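PDB 5TS9: chorismate mutase from Paraburkholderia phymatum, which probably catalyses the rearrangement of chorismate to prephenate. Local coordinates for residues A[14-25]-A[117-128]. Numbering follows the deposited sequence.
Sequences AFVPLVRSMADR and LQASIMQNLQSV
Val128, at one end of the interface, spreads both methyls against the segment 14-25. Its CG2 stands over one face of the Phe15 ring, 3.8 Å from the ring centroid and displaced toward the rim, in a CH-pi contact, while CG1 turns to Leu18 CD2 at 3.8 Å. Ile121 and Leu18 interlock farther along. Leu18 is a knob in the hole formed by Ile121, Asn124, Leu125 and Val128; chi1 of 173° lays CG beside the carbonyl carbon, and chi2 of 54° sends CD2 toward Leu125 and Val128 and CD1 to within 3.7 Å of Ile121 O. Ile121 answers as a knob among Leu18, Ser21, Met22 and Arg25. Its CD1 meets the extended chain of Arg25 at CD, 3.9 Å away and nearly at right angles. The backbones come close at Leu18, where Asn124 CB lies 3.7 Å from Leu18 CA. Here Asn124 ND2 donates a weak hydrogen bond to Ser21 OG (3.3 Å) in one of the two conformers of Ser21. At the far end Leu117 CD1 packs on the backbone of Arg25. Helix 137-151 contacts Phe15 and Val19, whereas Gln77 of helix 67-95 touches Met22 and Arg25. The axes of helix segments 16-25 and 117-128 approach to 8.8 Å at 160°, which gives the antiparallel knobs-into-holes packing of neighbouring helices in an all-alpha chorismate mutase fold.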
ATOM      1  N   ALA A  14     -22.343   2.541 -11.144  1.00 42.19           N
ATOM      2  CA  ALA A  14     -22.863   1.598 -10.154  1.00 45.99           C
ATOM      3  C   ALA A  14     -21.898   1.383  -8.991  1.00 35.53           C
ATOM      4  O   ALA A  14     -22.331   1.103  -7.863  1.00 35.06           O
ATOM      5  CB  ALA A  14     -23.177   0.268 -10.828  1.00 51.38           C
ATOM      6  N   PHE A  15     -20.601   1.501  -9.234  1.00 27.96           N
ATOM      7  CA  PHE A  15     -19.625   1.306  -8.170  1.00 26.42           C
ATOM      8  C   PHE A  15     -19.337   2.584  -7.393  1.00 26.40           C
ATOM      9  O   PHE A  15     -18.549   2.549  -6.432  1.00 22.43           O
ATOM     10  CB  PHE A  15     -18.323   0.733  -8.754  1.00 28.64           C
ATOM     11  CG  PHE A  15     -18.440  -0.706  -9.191  1.00 26.16           C
ATOM     12  CD1 PHE A  15     -18.404  -1.729  -8.261  1.00 24.55           C
ATOM     13  CD2 PHE A  15     -18.614  -1.033 -10.529  1.00 36.82           C
ATOM     14  CE1 PHE A  15     -18.529  -3.060  -8.652  1.00 24.41           C
ATOM     15  CE2 PHE A  15     -18.741  -2.357 -10.929  1.00 28.88           C
ATOM     16  CZ  PHE A  15     -18.694  -3.370  -9.998  1.00 23.68           C
ATOM     17  N   VAL A  16     -19.952   3.704  -7.766  1.00 23.13           N
ATOM     18  CA  VAL A  16     -19.554   4.980  -7.165  1.00 25.70           C
ATOM     19  C   VAL A  16     -19.890   5.046  -5.677  1.00 20.51           C
ATOM     20  O   VAL A  16     -19.038   5.495  -4.899  1.00 20.17           O
ATOM     21  CB  VAL A  16     -20.164   6.170  -7.914  1.00 28.82           C
ATOM     22  CG1 VAL A  16     -20.088   7.415  -7.052  1.00 27.42           C
ATOM     23  CG2 VAL A  16     -19.419   6.387  -9.215  1.00 29.79           C
ATOM     24  N   PRO A  17     -21.096   4.659  -5.223  1.00 24.10           N
ATOM     25  CA  PRO A  17     -21.343   4.677  -3.769  1.00 22.65           C
ATOM     26  C   PRO A  17     -20.402   3.773  -2.975  1.00 24.70           C
ATOM     27  O   PRO A  17     -19.971   4.146  -1.875  1.00 22.13           O
ATOM     28  CB  PRO A  17     -22.813   4.230  -3.658  1.00 24.02           C
ATOM     29  CG  PRO A  17     -23.420   4.598  -4.971  1.00 24.89           C
ATOM     30  CD  PRO A  17     -22.326   4.337  -5.974  1.00 24.72           C
ATOM     31  N   LEU A  18     -20.054   2.599  -3.502  1.00 19.88           N
ATOM     32  CA  LEU A  18     -19.076   1.753  -2.824  1.00 18.93           C
ATOM     33  C   LEU A  18     -17.713   2.438  -2.748  1.00 20.79           C
ATOM     34  O   LEU A  18     -17.093   2.500  -1.676  1.00 17.90           O
ATOM     35  CB  LEU A  18     -18.968   0.405  -3.546  1.00 19.73           C
ATOM     36  CG  LEU A  18     -17.865  -0.568  -3.092  1.00 18.41           C
ATOM     37  CD1 LEU A  18     -17.965  -0.817  -1.613  1.00 18.29           C
ATOM     38  CD2 LEU A  18     -17.997  -1.878  -3.865  1.00 19.03           C
ATOM     39  N   VAL A  19     -17.235   2.974  -3.878  1.00 18.00           N
ATOM     40  CA  VAL A  19     -15.917   3.617  -3.920  1.00 16.83           C
ATOM     41  C   VAL A  19     -15.914   4.864  -3.053  1.00 19.13           C
ATOM     42  O   VAL A  19     -14.911   5.195  -2.417  1.00 15.90           O
ATOM     43  CB  VAL A  19     -15.533   3.924  -5.386  1.00 21.13           C
ATOM     44  CG1 VAL A  19     -14.265   4.791  -5.480  1.00 20.43           C
ATOM     45  CG2 VAL A  19     -15.324   2.627  -6.146  1.00 20.47           C
ATOM     46  N   ARG A  20     -17.047   5.565  -2.996  1.00 19.13           N
ATOM     47  CA  ARG A  20     -17.162   6.721  -2.116  1.00 25.24           C
ATOM     48  C   ARG A  20     -16.990   6.317  -0.650  1.00 17.53           C
ATOM     49  O   ARG A  20     -16.284   6.988   0.103  1.00 19.46           O
ATOM     50  CB  ARG A  20     -18.519   7.386  -2.359  1.00 25.29           C
ATOM     51  CG  ARG A  20     -18.653   8.791  -1.841  1.00 37.81           C
ATOM     52  CD  ARG A  20     -20.017   9.335  -2.268  1.00 50.97           C
ATOM     53  NE  ARG A  20     -20.065   9.768  -3.669  1.00 55.01           N
ATOM     54  CZ  ARG A  20     -21.124   9.617  -4.462  1.00 58.44           C
ATOM     55  NH1 ARG A  20     -22.216   9.011  -4.013  1.00 61.07           N
ATOM     56  NH2 ARG A  20     -21.093  10.063  -5.711  1.00 62.25           N
ATOM     57  N   SER A  21     -17.609   5.207  -0.229  1.00 19.05           N
ATOM     58  CA  SER A  21     -17.483   4.791   1.163  0.56 17.34           C
ATOM     59  C   SER A  21     -16.041   4.421   1.496  1.00 22.00           C
ATOM     60  O   SER A  21     -15.529   4.779   2.566  1.00 22.24           O
ATOM     61  CB  SER A  21     -18.438   3.629   1.453  0.56 19.55           C
ATOM     62  OG  SER A  21     -18.226   2.543   0.566  0.56 19.46           O
ATOM     63  N   MET A  22     -15.355   3.722   0.584  1.00 21.49           N
ATOM     64  CA  MET A  22     -13.939   3.424   0.802  1.00 16.06           C
ATOM     65  C   MET A  22     -13.115   4.701   0.839  1.00 16.04           C
ATOM     66  O   MET A  22     -12.178   4.814   1.643  1.00 17.72           O
ATOM     67  CB  MET A  22     -13.418   2.491  -0.293  1.00 14.70           C
ATOM     68  CG  MET A  22     -14.034   1.098  -0.262  1.00 15.20           C
ATOM     69  SD  MET A  22     -13.310   0.031  -1.561  1.00 17.10           S
ATOM     70  CE  MET A  22     -14.128  -1.537  -1.182  1.00 16.39           C
ATOM     71  N   ALA A  23     -13.459   5.688  -0.011  1.00 15.71           N
ATOM     72  CA  ALA A  23     -12.756   6.967   0.038  1.00 22.76           C
ATOM     73  C   ALA A  23     -12.967   7.678   1.374  1.00 22.23           C
ATOM     74  O   ALA A  23     -12.025   8.269   1.914  1.00 14.47           O
ATOM     75  CB  ALA A  23     -13.177   7.863  -1.126  1.00 24.65           C
ATOM     76  N   ASP A  24     -14.196   7.646   1.920  1.00 18.46           N
ATOM     77  CA  ASP A  24     -14.428   8.227   3.244  1.00 18.72           C
ATOM     78  C   ASP A  24     -13.606   7.505   4.310  1.00 18.89           C
ATOM     79  O   ASP A  24     -13.060   8.138   5.226  1.00 15.58           O
ATOM     80  CB  ASP A  24     -15.917   8.171   3.596  1.00 20.50           C
ATOM     81  CG  ASP A  24     -16.778   9.008   2.663  1.00 28.27           C
ATOM     82  OD1 ASP A  24     -16.275   9.987   2.069  1.00 24.66           O
ATOM     83  OD2 ASP A  24     -17.971   8.684   2.537  1.00 27.89           O
ATOM     84  N   ARG A  25     -13.490   6.178   4.200  1.00 15.48           N
ATOM     85  CA  ARG A  25     -12.682   5.439   5.164  1.00 15.49           C
ATOM     86  C   ARG A  25     -11.215   5.798   5.016  1.00 18.55           C
ATOM     87  O   ARG A  25     -10.510   6.005   6.011  1.00 14.79           O
ATOM     88  CB  ARG A  25     -12.879   3.931   4.980  1.00 18.25           C
ATOM     89  CG  ARG A  25     -12.390   3.110   6.189  1.00 15.11           C
ATOM     90  CD  ARG A  25     -12.308   1.631   5.912  1.00 15.12           C
ATOM     91  NE  ARG A  25     -12.103   0.910   7.166  1.00 16.95           N
ATOM     92  CZ  ARG A  25     -10.932   0.819   7.796  1.00 15.91           C
ATOM     93  NH1 ARG A  25      -9.849   1.365   7.268  1.00 14.94           N
ATOM     94  NH2 ARG A  25     -10.852   0.169   8.954  1.00 19.57           N
ATOM     95  N   LEU A 117     -18.702   3.063   8.693  1.00 20.51           N
ATOM     96  CA  LEU A 117     -18.233   2.783   7.339  1.00 22.51           C
ATOM     97  C   LEU A 117     -18.002   1.299   7.093  1.00 26.55           C
ATOM     98  O   LEU A 117     -18.001   0.864   5.935  1.00 27.55           O
ATOM     99  CB  LEU A 117     -16.949   3.544   7.061  1.00 24.83           C
ATOM    100  CG  LEU A 117     -17.213   5.031   6.876  1.00 25.62           C
ATOM    101  CD1 LEU A 117     -15.896   5.751   6.740  1.00 21.35           C
ATOM    102  CD2 LEU A 117     -18.101   5.233   5.661  1.00 21.48           C
ATOM    103  N   GLN A 118     -17.748   0.513   8.139  1.00 21.18           N
ATOM    104  CA  GLN A 118     -17.699  -0.929   7.937  1.00 29.97           C
ATOM    105  C   GLN A 118     -19.045  -1.413   7.428  1.00 27.99           C
ATOM    106  O   GLN A 118     -19.135  -2.138   6.430  1.00 27.74           O
ATOM    107  CB  GLN A 118     -17.323  -1.641   9.234  1.00 31.88           C
ATOM    108  CG  GLN A 118     -17.500  -3.149   9.158  1.00 30.04           C
ATOM    109  CD  GLN A 118     -17.157  -3.848  10.459  1.00 36.30           C
ATOM    110  OE1 GLN A 118     -15.999  -4.155  10.731  1.00 40.07           O
ATOM    111  NE2 GLN A 118     -18.169  -4.098  11.274  1.00 39.50           N
ATOM    112  N   ALA A 119     -20.112  -0.957   8.072  1.00 23.00           N
ATOM    113  CA  ALA A 119     -21.445  -1.320   7.634  1.00 23.11           C
ATOM    114  C   ALA A 119     -21.768  -0.741   6.255  1.00 27.75           C
ATOM    115  O   ALA A 119     -22.339  -1.436   5.405  1.00 25.93           O
ATOM    116  CB  ALA A 119     -22.453  -0.844   8.671  1.00 24.48           C
ATOM    117  N   SER A 120     -21.435   0.533   6.011  1.00 28.60           N
ATOM    118  CA  SER A 120     -21.811   1.120   4.729  0.53 28.19           C
ATOM    119  C   SER A 120     -21.027   0.496   3.582  1.00 27.53           C
ATOM    120  O   SER A 120     -21.572   0.330   2.486  1.00 26.28           O
ATOM    121  CB  SER A 120     -21.610   2.630   4.752  0.53 29.17           C
ATOM    122  OG  SER A 120     -20.247   2.952   4.582  0.53 25.01           O
ATOM    123  N   ILE A 121     -19.765   0.133   3.810  1.00 21.38           N
ATOM    124  CA  ILE A 121     -18.992  -0.546   2.776  1.00 21.88           C
ATOM    125  C   ILE A 121     -19.601  -1.910   2.478  1.00 25.14           C
ATOM    126  O   ILE A 121     -19.776  -2.294   1.317  1.00 20.09           O
ATOM    127  CB  ILE A 121     -17.523  -0.680   3.208  1.00 18.12           C
ATOM    128  CG1 ILE A 121     -16.800   0.666   3.088  1.00 17.86           C
ATOM    129  CG2 ILE A 121     -16.862  -1.773   2.390  1.00 17.81           C
ATOM    130  CD1 ILE A 121     -15.439   0.704   3.781  1.00 16.50           C
ATOM    131  N   MET A 122     -19.927  -2.665   3.527  1.00 21.49           N
ATOM    132  CA  MET A 122     -20.564  -3.962   3.319  1.00 28.19           C
ATOM    133  C   MET A 122     -21.940  -3.814   2.684  1.00 24.08           C
ATOM    134  O   MET A 122     -22.309  -4.610   1.814  1.00 26.22           O
ATOM    135  CB  MET A 122     -20.642  -4.729   4.638  1.00 22.47           C
ATOM    136  CG  MET A 122     -19.254  -5.227   5.103  1.00 27.18           C
ATOM    137  SD  MET A 122     -19.382  -6.294   6.535  1.00 31.83           S
ATOM    138  CE  MET A 122     -17.668  -6.604   6.893  1.00 28.39           C
ATOM    139  N   GLN A 123     -22.711  -2.803   3.086  1.00 23.15           N
ATOM    140  CA  GLN A 123     -24.020  -2.623   2.459  1.00 26.21           C
ATOM    141  C   GLN A 123     -23.869  -2.310   0.978  1.00 24.83           C
ATOM    142  O   GLN A 123     -24.625  -2.821   0.142  1.00 26.36           O
ATOM    143  CB  GLN A 123     -24.805  -1.517   3.166  1.00 30.69           C
ATOM    144  CG  GLN A 123     -26.165  -1.227   2.517  1.00 41.26           C
ATOM    145  CD  GLN A 123     -27.078  -2.452   2.486  1.00 54.20           C
ATOM    146  OE1 GLN A 123     -27.382  -2.988   1.413  1.00 61.14           O
ATOM    147  NE2 GLN A 123     -27.516  -2.903   3.662  1.00 51.56           N
ATOM    148  N   ASN A 124     -22.879  -1.480   0.635  1.00 22.58           N
ATOM    149  CA  ASN A 124     -22.614  -1.140  -0.759  1.00 22.24           C
ATOM    150  C   ASN A 124     -22.071  -2.334  -1.542  1.00 24.23           C
ATOM    151  O   ASN A 124     -22.413  -2.512  -2.716  1.00 23.32           O
ATOM    152  CB  ASN A 124     -21.628   0.027  -0.812  1.00 21.08           C
ATOM    153  CG  ASN A 124     -22.260   1.333  -0.361  1.00 41.58           C
ATOM    154  OD1 ASN A 124     -23.476   1.491  -0.438  1.00 41.39           O
ATOM    155  ND2 ASN A 124     -21.447   2.267   0.110  1.00 40.00           N
ATOM    156  N   LEU A 125     -21.197  -3.138  -0.929  1.00 22.87           N
ATOM    157  CA  LEU A 125     -20.717  -4.353  -1.594  1.00 26.67           C
ATOM    158  C   LEU A 125     -21.871  -5.261  -1.973  1.00 30.07           C
ATOM    159  O   LEU A 125     -21.938  -5.785  -3.097  1.00 29.32           O
ATOM    160  CB  LEU A 125     -19.766  -5.103  -0.673  1.00 27.84           C
ATOM    161  CG  LEU A 125     -18.300  -4.752  -0.737  1.00 29.08           C
ATOM    162  CD1 LEU A 125     -17.640  -5.233   0.544  1.00 30.66           C
ATOM    163  CD2 LEU A 125     -17.689  -5.395  -1.957  1.00 27.56           C
ATOM    164  N   GLN A 126     -22.768  -5.496  -1.019  1.00 31.51           N
ATOM    165  CA  GLN A 126     -23.961  -6.285  -1.283  1.00 32.19           C
ATOM    166  C   GLN A 126     -24.781  -5.680  -2.418  1.00 36.72           C
ATOM    167  O   GLN A 126     -25.208  -6.390  -3.335  1.00 32.46           O
ATOM    168  CB  GLN A 126     -24.789  -6.392  -0.005  1.00 34.51           C
ATOM    169  CG  GLN A 126     -26.084  -7.147  -0.184  1.00 34.90           C
ATOM    170  CD  GLN A 126     -26.858  -7.246   1.108  1.00 41.41           C
ATOM    171  OE1 GLN A 126     -26.862  -6.317   1.915  1.00 40.78           O
ATOM    172  NE2 GLN A 126     -27.501  -8.385   1.324  1.00 46.41           N
ATOM    173  N   SER A 127     -24.997  -4.365  -2.383  1.00 25.85           N
ATOM    174  CA  SER A 127     -25.797  -3.721  -3.420  1.00 33.03           C
ATOM    175  C   SER A 127     -25.207  -3.911  -4.812  1.00 34.58           C
ATOM    176  O   SER A 127     -25.955  -3.996  -5.787  1.00 31.63           O
ATOM    177  CB  SER A 127     -25.949  -2.230  -3.126  1.00 30.32           C
ATOM    178  OG  SER A 127     -26.679  -2.023  -1.939  1.00 35.38           O
ATOM    179  N   VAL A 128     -23.880  -3.983  -4.937  1.00 30.22           N
ATOM    180  CA  VAL A 128     -23.264  -4.051  -6.260  1.00 25.03           C
ATOM    181  C   VAL A 128     -22.812  -5.469  -6.610  1.00 32.89           C
ATOM    182  O   VAL A 128     -22.188  -5.680  -7.658  1.00 32.28           O
ATOM    183  CB  VAL A 128     -22.110  -3.041  -6.383  1.00 32.68           C
ATOM    184  CG1 VAL A 128     -20.815  -3.586  -5.774  1.00 28.96           C
ATOM    185  CG2 VAL A 128     -21.919  -2.633  -7.816  1.00 36.86           C
TER